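Local coordinates for enoyl-CoA hydratase/isomerase family protein (Bacillus anthracis, PDB 3KQF), which probably catalyses the reversible addition of water across the double bond of 2-enoyl-CoA thioesters, as a member of the crotonase (enoyl-CoA hydratase/isomerase) family, at residues 7-15 with 36-44; 154-162 with 179-187. All blocks are in the same frame, centred on the assembly; numbering follows the deposited sequence.

Contact 1 of 2, residues 7-15 with 36-44; sequences LQNISVDYA and ALLEELQNI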
loop_
_atom_site.group_PDB
_atom_site.type_symbol
_atom_site.label_atom_id
_atom_site.label_comp_id
_atom_site.label_asym_id
_atom_site.label_seq_id
_atom_site.Cartn_x
_atom_site.Cartn_y
_atom_site.Cartn_z
ATOM N N LEU A 7 39.105 -7.063 -4.313
ATOM C CA LEU A 7 37.749 -7.128 -4.925
ATOM C C LEU A 7 37.841 -6.889 -6.429
ATOM O O LEU A 7 38.373 -5.863 -6.866
ATOM C CB LEU A 7 36.842 -6.074 -4.301
ATOM C CG LEU A 7 36.570 -6.178 -2.805
ATOM C CD1 LEU A 7 35.804 -4.946 -2.358
ATOM C CD2 LEU A 7 35.806 -7.458 -2.472
ATOM N N GLN A 8 37.324 -7.824 -7.218
ATOM C CA GLN A 8 37.373 -7.706 -8.671
ATOM C C GLN A 8 36.028 -7.432 -9.337
ATOM O O GLN A 8 35.990 -6.891 -10.437
ATOM C CB GLN A 8 37.963 -8.980 -9.287
ATOM C CG GLN A 8 39.409 -9.267 -8.911
ATOM C CD GLN A 8 39.998 -10.405 -9.725
ATOM O OE1 GLN A 8 39.309 -11.025 -10.537
ATOM N NE2 GLN A 8 41.282 -10.682 -9.517
ATOM N N ASN A 9 34.936 -7.822 -8.686
ATOM C CA ASN A 9 33.602 -7.676 -9.256
ATOM C C ASN A 9 32.785 -6.519 -8.666
ATOM O O ASN A 9 31.721 -6.189 -9.187
ATOM C CB ASN A 9 32.845 -8.995 -9.092
ATOM C CG ASN A 9 33.476 -10.127 -9.904
ATOM O OD1 ASN A 9 33.483 -10.090 -11.134
ATOM N ND2 ASN A 9 33.989 -11.136 -9.217
ATOM N N ILE A 10 33.260 -5.937 -7.571
ATOM C CA ILE A 10 32.604 -4.766 -6.992
ATOM C C ILE A 10 33.663 -3.749 -6.576
ATOM O O ILE A 10 34.853 -4.063 -6.501
ATOM C CB ILE A 10 31.705 -5.099 -5.790
ATOM C CG1 ILE A 10 32.531 -5.588 -4.605
ATOM C CG2 ILE A 10 30.623 -6.128 -6.163
ATOM C CD1 ILE A 10 31.672 -5.876 -3.393
ATOM N N SER A 11 33.211 -2.524 -6.339
ATOM C CA SER A 11 34.070 -1.429 -5.907
ATOM C C SER A 11 33.451 -0.892 -4.631
ATOM O O SER A 11 32.232 -0.835 -4.518
ATOM C CB SER A 11 34.099 -0.311 -6.950
ATOM O OG SER A 11 34.619 -0.758 -8.183
ATOM N N VAL A 12 34.274 -0.550 -3.647
ATOM C CA VAL A 12 33.748 0.019 -2.401
ATOM C C VAL A 12 34.439 1.353 -2.202
ATOM O O VAL A 12 35.662 1.419 -2.268
ATOM C CB VAL A 12 34.012 -0.882 -1.190
ATOM C CG1 VAL A 12 33.501 -0.220 0.089
ATOM C CG2 VAL A 12 33.354 -2.224 -1.365
ATOM N N ASP A 13 33.662 2.416 -2.000
ATOM C CA ASP A 13 34.229 3.753 -1.812
ATOM C C ASP A 13 33.684 4.445 -0.557
ATOM O O ASP A 13 32.456 4.662 -0.426
ATOM C CB ASP A 13 33.970 4.622 -3.040
ATOM C CG ASP A 13 34.642 5.993 -2.950
ATOM O OD1 ASP A 13 35.528 6.198 -2.083
ATOM O OD2 ASP A 13 34.290 6.872 -3.761
ATOM N N TYR A 14 34.617 4.770 0.345
ATOM C CA TYR A 14 34.362 5.466 1.612
ATOM C C TYR A 14 34.816 6.924 1.528
ATOM O O TYR A 14 35.196 7.517 2.536
ATOM C CB TYR A 14 35.162 4.818 2.759
ATOM C CG TYR A 14 34.711 3.448 3.191
ATOM C CD1 TYR A 14 35.199 2.308 2.575
ATOM C CD2 TYR A 14 33.835 3.295 4.266
ATOM C CE1 TYR A 14 34.793 1.050 2.983
ATOM C CE2 TYR A 14 33.431 2.042 4.685
ATOM C CZ TYR A 14 33.918 0.924 4.045
ATOM O OH TYR A 14 33.509 -0.322 4.451
ATOM N N ALA A 15 34.792 7.501 0.332
ATOM C CA ALA A 15 35.233 8.877 0.135
ATOM C C ALA A 15 34.458 9.852 1.010
ATOM O O ALA A 15 35.053 10.705 1.657
ATOM C CB ALA A 15 35.115 9.278 -1.345
ATOM N N ALA A 36 30.553 -15.390 -8.178
ATOM C CA ALA A 36 31.774 -14.724 -7.692
ATOM C C ALA A 36 31.459 -13.317 -7.164
ATOM O O ALA A 36 31.947 -12.920 -6.091
ATOM C CB ALA A 36 32.844 -14.685 -8.786
ATOM N N LEU A 37 30.631 -12.571 -7.895
ATOM C CA LEU A 37 30.222 -11.234 -7.448
ATOM C C LEU A 37 29.415 -11.323 -6.156
ATOM O O LEU A 37 29.639 -10.545 -5.227
ATOM C CB LEU A 37 29.428 -10.501 -8.533
ATOM C CG LEU A 37 28.820 -9.125 -8.183
ATOM C CD1 LEU A 37 28.594 -8.281 -9.439
ATOM C CD2 LEU A 37 27.503 -9.267 -7.402
ATOM N N LEU A 38 28.509 -12.296 -6.074
ATOM C CA LEU A 38 27.683 -12.459 -4.869
ATOM C C LEU A 38 28.552 -12.746 -3.639
ATOM O O LEU A 38 28.284 -12.217 -2.559
ATOM C CB LEU A 38 26.607 -13.532 -5.079
ATOM C CG LEU A 38 25.546 -13.186 -6.133
ATOM C CD1 LEU A 38 24.698 -14.410 -6.414
ATOM C CD2 LEU A 38 24.665 -12.000 -5.735
ATOM N N GLU A 39 29.600 -13.557 -3.815
ATOM C CA GLU A 39 30.568 -13.863 -2.741
ATOM C C GLU A 39 31.226 -12.585 -2.201
ATOM O O GLU A 39 31.279 -12.372 -0.986
ATOM C CB GLU A 39 31.655 -14.815 -3.262
ATOM C CG GLU A 39 32.834 -15.071 -2.307
ATOM C CD GLU A 39 32.447 -15.826 -1.054
ATOM O OE1 GLU A 39 31.329 -16.392 -1.005
ATOM O OE2 GLU A 39 33.280 -15.872 -0.120
ATOM N N GLU A 40 31.730 -11.747 -3.107
ATOM C CA GLU A 40 32.367 -10.478 -2.721
ATOM C C GLU A 40 31.400 -9.517 -2.036
ATOM O O GLU A 40 31.767 -8.832 -1.062
ATOM C CB GLU A 40 33.005 -9.786 -3.935
ATOM C CG GLU A 40 34.217 -10.495 -4.467
ATOM C CD GLU A 40 34.873 -9.787 -5.637
ATOM O OE1 GLU A 40 34.310 -8.804 -6.148
ATOM O OE2 GLU A 40 35.984 -10.212 -6.036
ATOM N N LEU A 41 30.178 -9.448 -2.555
ATOM C CA LEU A 41 29.170 -8.579 -2.000
ATOM C C LEU A 41 28.803 -9.033 -0.583
ATOM O O LEU A 41 28.722 -8.216 0.319
ATOM C CB LEU A 41 27.951 -8.501 -2.930
ATOM C CG LEU A 41 26.868 -7.484 -2.598
ATOM C CD1 LEU A 41 27.431 -6.070 -2.375
ATOM C CD2 LEU A 41 25.833 -7.487 -3.736
ATOM N N GLN A 42 28.619 -10.337 -0.375
ATOM C CA GLN A 42 28.316 -10.847 0.961
ATOM C C GLN A 42 29.437 -10.527 1.958
ATOM O O GLN A 42 29.169 -10.203 3.102
ATOM C CB GLN A 42 28.059 -12.356 0.939
ATOM C CG GLN A 42 26.779 -12.784 0.203
ATOM C CD GLN A 42 26.522 -14.285 0.289
ATOM O OE1 GLN A 42 27.320 -15.027 0.846
ATOM N NE2 GLN A 42 25.398 -14.734 -0.273
ATOM N N ASN A 43 30.692 -10.647 1.527
ATOM C CA ASN A 43 31.828 -10.362 2.406
ATOM C C ASN A 43 31.851 -8.886 2.825
ATOM O O ASN A 43 32.083 -8.580 3.989
ATOM C CB ASN A 43 33.151 -10.767 1.743
ATOM C CG ASN A 43 33.250 -12.272 1.489
ATOM O OD1 ASN A 43 32.483 -13.060 2.038
ATOM N ND2 ASN A 43 34.216 -12.674 0.668
ATOM N N ILE A 44 31.612 -7.973 1.882
ATOM C CA ILE A 44 31.608 -6.542 2.210
ATOM C C ILE A 44 30.384 -6.200 3.070
ATOM O O ILE A 44 30.479 -5.377 3.974
ATOM C CB ILE A 44 31.669 -5.631 0.963
ATOM C CG1 ILE A 44 31.726 -4.156 1.387
ATOM C CG2 ILE A 44 30.477 -5.852 0.069
ATOM C CD1 ILE A 44 32.913 -3.799 2.242
#
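E40 projects from helix 35-49 toward the backbone amides of Q8 and N9, just before strand 10-13 begins. Each carboxylate oxygen takes a different amide. Q8 N gives a nearly straight bond to E40 OE2, 3.0 Å long. N9 N meets E40 OE1 at 2.8 Å with more of a bend. Both amides use the syn side of the carboxylate, the Q8 one tilted 26° out of its plane, so the group is gripped at both ends and cannot easily turn. I10 N adds only a weak, long third bond to OE1. E40 gets there because its chain runs extended beyond CG, with L7 CD2 lying alongside its CB and CG.

Strand 10-13 is an outermost strand, within this chain, of the mixed sheet of the crotonase fold and pairs antiparallel with strand 19-24. Helix 35-49 lies alongside it: the axes of segment 36-44 and the strand come within 9.5 Å, their directions 21° apart. L37 from the helix touches L24 of that neighbouring strand as well.

I10 is at the centre of the apolar contacts. Its CG1 sits between the backbone N and the carbonyl carbon (chi1 67°), which turns CD1 toward the helix, close to the backbone of L41. I10 and I44 are each modelled in two conformers; in the one given, I10 CD1 is 3.7 Å from I44 CG2. The other branch, I10 CG2, meets L37 CG at 4.0 Å, the two side chains crossing at about a right angle. N9 covers the first turn: its CB rests on L37 CB at 3.8 Å, and ND2 lies over the methyl of A36. Farther along, V12 CG2 and I44 CG1, in that same conformer, come tip to tip at 3.7 Å.

Contact 2 of 2, residues 154-162 with 179-187; sequences LPRLIGVGR and KEYGLVEFV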
loop_
_atom_site.group_PDB
_atom_site.type_symbol
_atom_site.label_atom_id
_atom_site.label_comp_id
_atom_site.label_asym_id
_atom_site.label_seq_id
_atom_site.Cartn_x
_atom_site.Cartn_y
_atom_site.Cartn_z
ATOM N N LEU A 154 7.862 -6.554 -3.938
ATOM C CA LEU A 154 7.200 -5.664 -4.881
ATOM C C LEU A 154 5.749 -5.352 -4.456
ATOM O O LEU A 154 5.380 -4.194 -4.399
ATOM C CB LEU A 154 7.239 -6.213 -6.317
ATOM C CG LEU A 154 6.789 -5.222 -7.398
ATOM C CD1 LEU A 154 7.668 -3.953 -7.464
ATOM C CD2 LEU A 154 6.739 -5.880 -8.758
ATOM N N PRO A 155 4.929 -6.379 -4.153
ATOM C CA PRO A 155 3.559 -5.983 -3.763
ATOM C C PRO A 155 3.505 -5.228 -2.449
ATOM O O PRO A 155 2.593 -4.427 -2.234
ATOM C CB PRO A 155 2.802 -7.321 -3.647
ATOM C CG PRO A 155 3.859 -8.356 -3.502
ATOM C CD PRO A 155 5.073 -7.836 -4.255
ATOM N N ARG A 156 4.468 -5.479 -1.568
ATOM C CA ARG A 156 4.511 -4.781 -0.313
ATOM C C ARG A 156 4.781 -3.295 -0.545
ATOM O O ARG A 156 4.199 -2.448 0.140
ATOM C CB ARG A 156 5.531 -5.396 0.647
ATOM C CG ARG A 156 5.013 -6.662 1.291
ATOM C CD ARG A 156 6.041 -7.335 2.129
ATOM N NE ARG A 156 5.453 -8.456 2.882
ATOM C CZ ARG A 156 5.137 -9.637 2.363
ATOM N NH1 ARG A 156 5.351 -9.914 1.083
ATOM N NH2 ARG A 156 4.611 -10.574 3.140
ATOM N N LEU A 157 5.568 -2.977 -1.561
ATOM C CA LEU A 157 5.901 -1.559 -1.847
ATOM C C LEU A 157 4.861 -0.807 -2.669
ATOM O O LEU A 157 4.494 0.333 -2.330
ATOM C CB LEU A 157 7.266 -1.455 -2.548
ATOM C CG LEU A 157 7.818 -0.042 -2.827
ATOM C CD1 LEU A 157 8.018 0.675 -1.512
ATOM C CD2 LEU A 157 9.107 -0.136 -3.599
ATOM N N ILE A 158 4.390 -1.425 -3.751
ATOM C CA ILE A 158 3.497 -0.752 -4.682
ATOM C C ILE A 158 2.064 -1.298 -4.780
ATOM O O ILE A 158 1.267 -0.833 -5.612
ATOM C CB ILE A 158 4.117 -0.708 -6.088
ATOM C CG1 ILE A 158 4.238 -2.107 -6.708
ATOM C CG2 ILE A 158 5.483 -0.010 -6.048
ATOM C CD1 ILE A 158 4.758 -2.072 -8.153
ATOM N N GLY A 159 1.744 -2.282 -3.957
ATOM C CA GLY A 159 0.389 -2.840 -3.918
ATOM C C GLY A 159 0.303 -4.092 -4.763
ATOM O O GLY A 159 1.056 -4.246 -5.750
ATOM N N VAL A 160 -0.643 -4.965 -4.407
ATOM C CA VAL A 160 -0.757 -6.261 -5.044
ATOM C C VAL A 160 -1.139 -6.216 -6.534
ATOM O O VAL A 160 -0.570 -6.950 -7.317
ATOM C CB VAL A 160 -1.689 -7.207 -4.257
ATOM C CG1 VAL A 160 -3.105 -6.654 -4.150
ATOM C CG2 VAL A 160 -1.712 -8.616 -4.911
ATOM N N GLY A 161 -2.033 -5.302 -6.903
ATOM C CA GLY A 161 -2.521 -5.181 -8.290
ATOM C C GLY A 161 -1.436 -4.845 -9.295
ATOM O O GLY A 161 -1.291 -5.498 -10.325
ATOM N N ARG A 162 -0.700 -3.780 -9.017
ATOM C CA ARG A 162 0.397 -3.375 -9.863
ATOM C C ARG A 162 1.528 -4.405 -9.881
ATOM O O ARG A 162 2.121 -4.678 -10.932
ATOM C CB ARG A 162 0.922 -2.001 -9.421
ATOM C CG ARG A 162 2.055 -1.494 -10.284
ATOM C CD ARG A 162 1.594 -1.215 -11.702
ATOM N NE ARG A 162 0.611 -0.135 -11.730
ATOM C CZ ARG A 162 -0.137 0.184 -12.780
ATOM N NH1 ARG A 162 -0.092 -0.539 -13.893
ATOM N NH2 ARG A 162 -0.980 1.210 -12.694
ATOM N N LYS A 179 8.281 5.744 -11.004
ATOM C CA LYS A 179 7.988 6.814 -10.045
ATOM C C LYS A 179 6.481 6.952 -9.834
ATOM O O LYS A 179 6.025 7.082 -8.707
ATOM C CB LYS A 179 8.556 8.159 -10.476
ATOM C CG LYS A 179 8.641 9.123 -9.287
ATOM C CD LYS A 179 8.875 10.552 -9.663
ATOM C CE LYS A 179 9.081 11.373 -8.384
ATOM N NZ LYS A 179 8.110 10.977 -7.302
ATOM N N GLU A 180 5.721 6.914 -10.924
ATOM C CA GLU A 180 4.265 7.003 -10.857
ATOM C C GLU A 180 3.679 5.865 -10.007
ATOM O O GLU A 180 2.733 6.084 -9.241
ATOM C CB GLU A 180 3.698 6.953 -12.286
ATOM C CG GLU A 180 2.186 7.039 -12.405
ATOM C CD GLU A 180 1.712 7.118 -13.870
ATOM O OE1 GLU A 180 2.541 6.937 -14.795
ATOM O OE2 GLU A 180 0.506 7.362 -14.098
ATOM N N TYR A 181 4.259 4.675 -10.109
ATOM C CA TYR A 181 3.725 3.521 -9.373
ATOM C C TYR A 181 4.201 3.427 -7.924
ATOM O O TYR A 181 3.691 2.600 -7.153
ATOM C CB TYR A 181 4.070 2.214 -10.057
ATOM C CG TYR A 181 3.734 2.108 -11.536
ATOM C CD1 TYR A 181 2.630 2.740 -12.078
ATOM C CD2 TYR A 181 4.482 1.272 -12.360
ATOM C CE1 TYR A 181 2.316 2.602 -13.433
ATOM C CE2 TYR A 181 4.170 1.125 -13.721
ATOM C CZ TYR A 181 3.098 1.787 -14.243
ATOM O OH TYR A 181 2.798 1.635 -15.598
ATOM N N GLY A 182 5.184 4.248 -7.570
ATOM C CA GLY A 182 5.754 4.233 -6.213
ATOM C C GLY A 182 6.897 3.241 -6.027
ATOM O O GLY A 182 7.322 2.964 -4.879
ATOM N N LEU A 183 7.419 2.718 -7.141
ATOM C CA LEU A 183 8.536 1.772 -7.134
ATOM C C LEU A 183 9.855 2.501 -6.864
ATOM O O LEU A 183 10.733 1.949 -6.223
ATOM C CB LEU A 183 8.601 0.971 -8.451
ATOM C CG LEU A 183 9.777 0.008 -8.655
ATOM C CD1 LEU A 183 9.871 -1.099 -7.550
ATOM C CD2 LEU A 183 9.660 -0.621 -10.039
ATOM N N VAL A 184 10.021 3.720 -7.400
ATOM C CA VAL A 184 11.219 4.514 -7.085
ATOM C C VAL A 184 10.736 5.822 -6.441
ATOM O O VAL A 184 9.655 6.347 -6.779
ATOM C CB VAL A 184 12.150 4.753 -8.284
ATOM C CG1 VAL A 184 12.578 3.397 -8.891
ATOM C CG2 VAL A 184 11.506 5.677 -9.310
ATOM N N GLU A 185 11.519 6.328 -5.496
ATOM C CA GLU A 185 11.140 7.509 -4.722
ATOM C C GLU A 185 11.621 8.826 -5.316
ATOM O O GLU A 185 11.023 9.874 -5.044
ATOM C CB GLU A 185 11.587 7.352 -3.256
ATOM C CG GLU A 185 10.750 6.309 -2.445
ATOM C CD GLU A 185 11.022 4.853 -2.810
ATOM O OE1 GLU A 185 12.116 4.527 -3.348
ATOM O OE2 GLU A 185 10.135 4.006 -2.526
ATOM N N PHE A 186 12.695 8.768 -6.106
ATOM C CA PHE A 186 13.237 9.949 -6.803
ATOM C C PHE A 186 13.676 9.586 -8.231
ATOM O O PHE A 186 14.088 8.447 -8.490
ATOM C CB PHE A 186 14.469 10.495 -6.075
ATOM C CG PHE A 186 14.218 10.860 -4.634
ATOM C CD1 PHE A 186 13.839 12.157 -4.283
ATOM C CD2 PHE A 186 14.367 9.920 -3.641
ATOM C CE1 PHE A 186 13.614 12.498 -2.945
ATOM C CE2 PHE A 186 14.147 10.254 -2.289
ATOM C CZ PHE A 186 13.756 11.524 -1.949
ATOM N N VAL A 187 13.582 10.553 -9.139
ATOM C CA VAL A 187 14.090 10.406 -10.505
ATOM C C VAL A 187 14.905 11.655 -10.836
ATOM O O VAL A 187 14.434 12.777 -10.627
ATOM C CB VAL A 187 12.970 10.146 -11.556
ATOM C CG1 VAL A 187 13.576 10.110 -12.950
ATOM C CG2 VAL A 187 12.269 8.843 -11.265
HETATM O O HOH W 1 1.525 1.264 -7.382
#
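I158 wedges its CG2 methyl into the bend where helix 175-181 ends, a bend that in this crotonase-fold subunit is a Schellman motif with G182 at positive phi. The hollow is backbone: CG2 sits 3.4 Å from Y181 O and 3.5 Å from L183 N, and it also touches the carbonyl carbon of G182. The beta-branch turns CG2 away from the carbonyl carbon of I158 itself, into the bend.

The preceding residue, L157, makes the next bump. Its CG leans on G182 O, and CD2 lies 3.7 Å from L183 O, while CD1 comes up to the carboxylate of E185, whose OE2 is held in a salt bridge by R127. L183 answers with a bump of its own: CD1 touches L154 CD1 at 3.6 Å and, from another direction, L157 CD2; L122 of helix 116-123 packs on all three leucines.

Past the break at G159, helix 160-169 brings R162 over Y181. The arginine is bent at chi2 and chi3, folding its guanidinium flat onto the ring, planes 15° apart and centres 4.0 Å apart, a stacked cation-pi pair; R162 CD makes a CH-pi contact over the same face. R162 NH1 is salt-bridged to E165, and NH2 hydrogen-bonds to E185 O of the second subunit, tying this stack to the trimer interface. Y181 OH is hydrogen-bonded to R171 NH2.

Between the I158 wedge and the stack, a single water closes the seam, donating to I158 O at 2.8 Å and to Y181 O at 2.6 Å.

The two contacts lie on opposite sides of the chain's centre, their own centres 28 Å apart and their nearest atoms about 18 Å apart, so they do not touch. Contact 1 comes first along the chain and is complete before contact 2 begins. What they share is the six-stranded sheet: contact 1 packs helix 35-49 against strand 10-13, one outermost strand within this chain, whereas contact 2 joins helices 150-158 and 160-169 to the end of helix 175-181 and the loop that leads into strand 186-188, the other outermost strand. No other subunit touches contact 1, while contact 2 is flanked by both other subunits of the trimer.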